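Local atomic coordinates of putative acetyltransferase (Nocardia farcinica, PDB entry 3D9W), a protein that probably catalyses the transfer of an acetyl group from acetyl-coenzyme A to arylamine substrates, as an arylamine N-acetyltransferase. Residues Gly87-Ala92 with Trp133-Gly138; His119-Val124 with Arg145-Arg150. All coordinates share one frame; numbering follows the deposited sequence.

Interaction 1: Gly87-Ala92 with Trp133-Gly138; sequences GLFAAA and WMCDVG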
# COMPACT_ATOMS: atom_id res chain seq x y z
N GLY A 87 1.63 -8.06 -2.11
CA GLY A 87 1.64 -9.46 -2.52
C GLY A 87 1.34 -9.65 -3.99
O GLY A 87 1.94 -10.49 -4.67
N LEU A 88 0.40 -8.86 -4.48
CA LEU A 88 0.01 -8.93 -5.88
C LEU A 88 1.10 -8.30 -6.73
O LEU A 88 1.50 -8.85 -7.76
CB LEU A 88 -1.31 -8.20 -6.08
CG LEU A 88 -1.96 -8.34 -7.46
CD1 LEU A 88 -2.25 -9.80 -7.72
CD2 LEU A 88 -3.24 -7.50 -7.50
N PHE A 89 1.58 -7.13 -6.30
CA PHE A 89 2.62 -6.41 -7.03
C PHE A 89 3.89 -7.24 -7.14
O PHE A 89 4.56 -7.23 -8.17
CB PHE A 89 2.92 -5.08 -6.35
CG PHE A 89 3.66 -4.11 -7.22
CD1 PHE A 89 3.03 -3.52 -8.31
CD2 PHE A 89 4.98 -3.80 -6.97
CE1 PHE A 89 3.72 -2.63 -9.14
CE2 PHE A 89 5.67 -2.92 -7.79
CZ PHE A 89 5.04 -2.33 -8.88
N ALA A 90 4.23 -7.97 -6.08
CA ALA A 90 5.44 -8.79 -6.11
C ALA A 90 5.33 -9.88 -7.18
O ALA A 90 6.28 -10.12 -7.94
CB ALA A 90 5.67 -9.41 -4.74
N ALA A 91 4.18 -10.54 -7.25
CA ALA A 91 3.94 -11.59 -8.23
C ALA A 91 4.19 -11.06 -9.64
O ALA A 91 4.89 -11.68 -10.43
CB ALA A 91 2.53 -12.10 -8.11
N ALA A 92 3.62 -9.90 -9.96
CA ALA A 92 3.79 -9.30 -11.27
C ALA A 92 5.26 -8.98 -11.53
O ALA A 92 5.80 -9.32 -12.59
CB ALA A 92 2.97 -8.03 -11.37
N TRP A 133 15.77 -0.30 -5.95
CA TRP A 133 14.56 0.49 -5.89
C TRP A 133 13.55 -0.00 -4.86
O TRP A 133 13.28 -1.21 -4.76
CB TRP A 133 13.91 0.58 -7.26
CG TRP A 133 14.84 1.15 -8.25
CD1 TRP A 133 15.72 0.48 -9.04
CD2 TRP A 133 15.06 2.54 -8.50
NE1 TRP A 133 16.48 1.36 -9.77
CE2 TRP A 133 16.09 2.64 -9.45
CE3 TRP A 133 14.48 3.72 -8.00
CZ2 TRP A 133 16.57 3.86 -9.93
CZ3 TRP A 133 14.95 4.93 -8.46
CH2 TRP A 133 15.99 5.00 -9.42
N MET A 134 13.00 0.94 -4.10
CA MET A 134 12.01 0.64 -3.08
C MET A 134 10.64 0.88 -3.67
O MET A 134 10.34 1.98 -4.12
CB MET A 134 12.20 1.53 -1.87
CG MET A 134 13.49 1.28 -1.12
SD MET A 134 13.53 -0.42 -0.57
CE MET A 134 12.06 -0.44 0.47
N CYS A 135 9.81 -0.16 -3.69
CA CYS A 135 8.45 -0.02 -4.21
C CYS A 135 7.44 -0.14 -3.07
O CYS A 135 7.24 -1.21 -2.50
CB CYS A 135 8.18 -1.08 -5.29
SG CYS A 135 9.25 -0.95 -6.75
N ASP A 136 6.83 0.99 -2.74
CA ASP A 136 5.82 1.04 -1.69
C ASP A 136 4.49 1.22 -2.40
O ASP A 136 3.99 2.34 -2.58
CB ASP A 136 6.10 2.20 -0.74
CG ASP A 136 5.12 2.26 0.40
OD1 ASP A 136 4.52 1.20 0.68
OD2 ASP A 136 4.96 3.34 1.01
N VAL A 137 3.91 0.11 -2.81
CA VAL A 137 2.66 0.14 -3.55
C VAL A 137 1.41 -0.13 -2.72
O VAL A 137 0.31 -0.15 -3.26
CB VAL A 137 2.70 -0.88 -4.72
CG1 VAL A 137 3.74 -0.46 -5.76
CG2 VAL A 137 3.03 -2.28 -4.19
N GLY A 138 1.58 -0.33 -1.42
CA GLY A 138 0.41 -0.62 -0.61
C GLY A 138 0.10 0.34 0.51
O GLY A 138 -0.83 0.09 1.29

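Interaction 2: His119-Val124 with Arg145-Arg150; sequences HALLRV and RPYELR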
# COMPACT_ATOMS: atom_id res chain seq x y z
N HIS A 119 4.26 -3.23 7.76
CA HIS A 119 4.03 -2.52 6.51
C HIS A 119 4.90 -3.06 5.37
O HIS A 119 6.09 -2.76 5.28
CB HIS A 119 4.28 -1.03 6.68
CG HIS A 119 4.06 -0.26 5.43
ND1 HIS A 119 2.83 -0.22 4.80
CD2 HIS A 119 4.92 0.42 4.63
CE1 HIS A 119 2.95 0.45 3.67
NE2 HIS A 119 4.20 0.84 3.54
N ALA A 120 4.28 -3.83 4.48
CA ALA A 120 4.97 -4.45 3.36
C ALA A 120 5.68 -3.47 2.44
O ALA A 120 5.11 -2.48 1.97
CB ALA A 120 3.99 -5.29 2.57
N LEU A 121 6.95 -3.75 2.18
CA LEU A 121 7.76 -2.93 1.29
C LEU A 121 8.51 -3.85 0.35
O LEU A 121 8.79 -4.99 0.70
CB LEU A 121 8.77 -2.08 2.08
CG LEU A 121 8.22 -0.90 2.90
CD1 LEU A 121 9.36 -0.26 3.71
CD2 LEU A 121 7.57 0.14 1.96
N LEU A 122 8.81 -3.37 -0.84
CA LEU A 122 9.53 -4.18 -1.82
C LEU A 122 10.83 -3.53 -2.29
O LEU A 122 10.84 -2.38 -2.75
CB LEU A 122 8.62 -4.47 -3.02
CG LEU A 122 7.31 -5.21 -2.75
CD1 LEU A 122 6.46 -5.29 -4.01
CD2 LEU A 122 7.63 -6.61 -2.23
N ARG A 123 11.93 -4.27 -2.14
CA ARG A 123 13.27 -3.86 -2.57
C ARG A 123 13.39 -4.48 -3.97
O ARG A 123 13.41 -5.71 -4.11
CB ARG A 123 14.32 -4.44 -1.61
CG ARG A 123 15.78 -4.21 -1.99
CD ARG A 123 16.68 -5.17 -1.21
NE ARG A 123 18.08 -5.12 -1.61
CZ ARG A 123 19.01 -4.39 -0.98
NH1 ARG A 123 18.67 -3.65 0.07
NH2 ARG A 123 20.27 -4.41 -1.40
N VAL A 124 13.47 -3.63 -4.99
CA VAL A 124 13.52 -4.10 -6.38
C VAL A 124 14.79 -3.76 -7.17
O VAL A 124 15.36 -2.67 -7.02
CB VAL A 124 12.29 -3.55 -7.14
CG1 VAL A 124 12.16 -4.20 -8.51
CG2 VAL A 124 11.05 -3.77 -6.31
N ARG A 145 5.88 6.28 -7.84
CA ARG A 145 7.11 5.95 -8.57
C ARG A 145 8.02 5.37 -7.51
O ARG A 145 7.96 5.79 -6.36
CB ARG A 145 7.80 7.18 -9.17
CG ARG A 145 6.91 8.04 -10.06
CD ARG A 145 7.53 8.27 -11.42
NE ARG A 145 7.11 7.28 -12.40
CZ ARG A 145 6.18 7.49 -13.34
NH1 ARG A 145 5.58 8.66 -13.41
NH2 ARG A 145 5.89 6.53 -14.21
N PRO A 146 8.86 4.40 -7.87
CA PRO A 146 9.74 3.83 -6.86
C PRO A 146 10.82 4.83 -6.46
O PRO A 146 11.20 5.69 -7.25
CB PRO A 146 10.32 2.61 -7.57
CG PRO A 146 10.43 3.09 -8.98
CD PRO A 146 9.11 3.80 -9.19
N TYR A 147 11.29 4.73 -5.23
CA TYR A 147 12.35 5.61 -4.78
C TYR A 147 13.61 4.79 -4.54
O TYR A 147 13.55 3.71 -3.96
CB TYR A 147 11.95 6.38 -3.52
CG TYR A 147 11.54 5.54 -2.33
CD1 TYR A 147 10.22 5.12 -2.17
CD2 TYR A 147 12.45 5.25 -1.32
CE1 TYR A 147 9.82 4.44 -1.03
CE2 TYR A 147 12.06 4.56 -0.18
CZ TYR A 147 10.75 4.16 -0.04
OH TYR A 147 10.37 3.50 1.11
N GLU A 148 14.73 5.29 -5.04
CA GLU A 148 16.01 4.60 -4.91
C GLU A 148 16.40 4.37 -3.46
O GLU A 148 16.18 5.23 -2.60
CB GLU A 148 17.09 5.41 -5.64
CG GLU A 148 18.50 4.90 -5.43
CD GLU A 148 19.45 5.36 -6.52
OE1 GLU A 148 19.46 6.57 -6.83
OE2 GLU A 148 20.19 4.50 -7.06
N LEU A 149 16.98 3.21 -3.17
CA LEU A 149 17.38 2.89 -1.81
C LEU A 149 18.72 3.50 -1.43
O LEU A 149 19.67 2.77 -1.17
CB LEU A 149 17.46 1.37 -1.61
CG LEU A 149 17.25 0.77 -0.21
CD1 LEU A 149 18.43 -0.10 0.14
CD2 LEU A 149 17.07 1.87 0.84
N ARG A 150 18.81 4.83 -1.39
CA ARG A 150 20.05 5.52 -1.02
C ARG A 150 19.74 6.81 -0.25
O ARG A 150 18.68 7.39 -0.40
CB ARG A 150 20.89 5.86 -2.25
CG ARG A 150 20.33 7.01 -3.05
CD ARG A 150 21.23 7.35 -4.22
NE ARG A 150 20.63 8.35 -5.09
CZ ARG A 150 20.56 9.65 -4.81
NH1 ARG A 150 21.05 10.11 -3.67
NH2 ARG A 150 19.98 10.48 -5.66

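Interaction 1: Gly87-Ala92 with Trp133-Gly138
Val137 sets one methyl over the ring of Phe89. Its CG1 methyl lies 3.6 Å from the Phe89 ring centroid and only 7° off the ring normal, a CH-pi contact made to the middle of one face. The six ring carbons therefore lie at nearly equal distances from CG1, with Phe89 CE2 nearest at 3.7 Å. The second methyl of Val137 reaches the root of the aromatic side chain instead, CG2 lying 3.5 Å from Phe89 CB, so that the valine fork spans from ring centre to stem. The two side chains cross at about a right angle. On the helix side, Phe89 sends its CG anti to the backbone N (chi1 -163°), carrying the ring away from helix 82-95 toward Val137 and Cys135. Cys135 adds a looser touch, its CB approaching Phe89 CE2 obliquely at 4.0 Å. Asp136, between these two, turns its side chain to the other side of the chain, where it is held by His119 and Arg190. Leu122 of strand 117-125 and Leu41, Val42 and His45 of helix 35-48 also meet Phe89, so a second helix and the sheet share in packing it. The three touching residues are buried and their contacts are wholly apolar. Cohesion here thus rests on dispersion and on fit to the aromatic face, with the polar chemistry kept on the Asp136 side of the strand end.

Interaction 2: His119-Val124 with Arg145-Arg150
A charged group reaches across to a hydrocarbon: the guanidinium of Arg123 ends against a methyl of Leu149, with Arg123 NH1 3.6 Å from Leu149 CD1. The methyl lies oblique to the guanidinium plane, and the two side chains slant across one another. Arg123 gets there by length. Its CB does not aim at the partner segment, but with CG anti to the backbone N (chi1 175°) and the chain extended through to NE, its far end arrives at the leucine methyl. The backbones stay well apart, the nearest CA atoms, those of Arg123 and Leu149, being 7.9 Å from each other. Leu149 is the centre of an inverse gamma turn, closed by a weak bond of 2.9 Å from Arg150 N to Glu148 O, and from this turn the leucine side chain points toward 119-124. Across the same turn Arg150 NE and Glu148 OE1 form a salt bridge of 2.8 Å, the carboxylate oxygen lying at the guanidinium edge and the nitrogen approaching from above the carboxylate plane. Further along, Leu121 CD2 comes within 4.5 Å of Tyr147 OH, a loose approach; the strongest polar partner of that hydroxyl is Tyr191 OH. At the start of 119-124, His119 meets Cys82 and Asp136 OD1, an array consistent with the family's Cys-His-Asp triad. The segments do not pair as neighbours, because strand 132-135 runs between strands 117-125 and 147-148 in the antiparallel sheet. Val132 of that intervening strand touches both Arg123 and Leu149, and Met134 packs on Tyr147. On the other face of strand 117-125, Leu122 leans on Phe89 and Leu93 of helix 82-95 while Val124 packs on Leu38 of helix 35-48.

Both interactions converge on strand 132-135. In interaction 1 that strand and the chain just after it receive a single side chain, Phe89, from helix 82-95, whereas in interaction 2 the strand lies between the partners and is spanned by side chains from its two neighbours. Backbone hydrogen bonds probably join the two directly, from Val124 to Trp133 and from Cys135 to Leu122, and Cys135 SG also packs on Val124. Interaction 1 is core: fully buried and apolar, fastening a helix to the sheet. Interaction 2, nearer the edge of the sheet, is partly exposed at Arg123 and Leu149, and there charged and polar ends mingle with aliphatic groups.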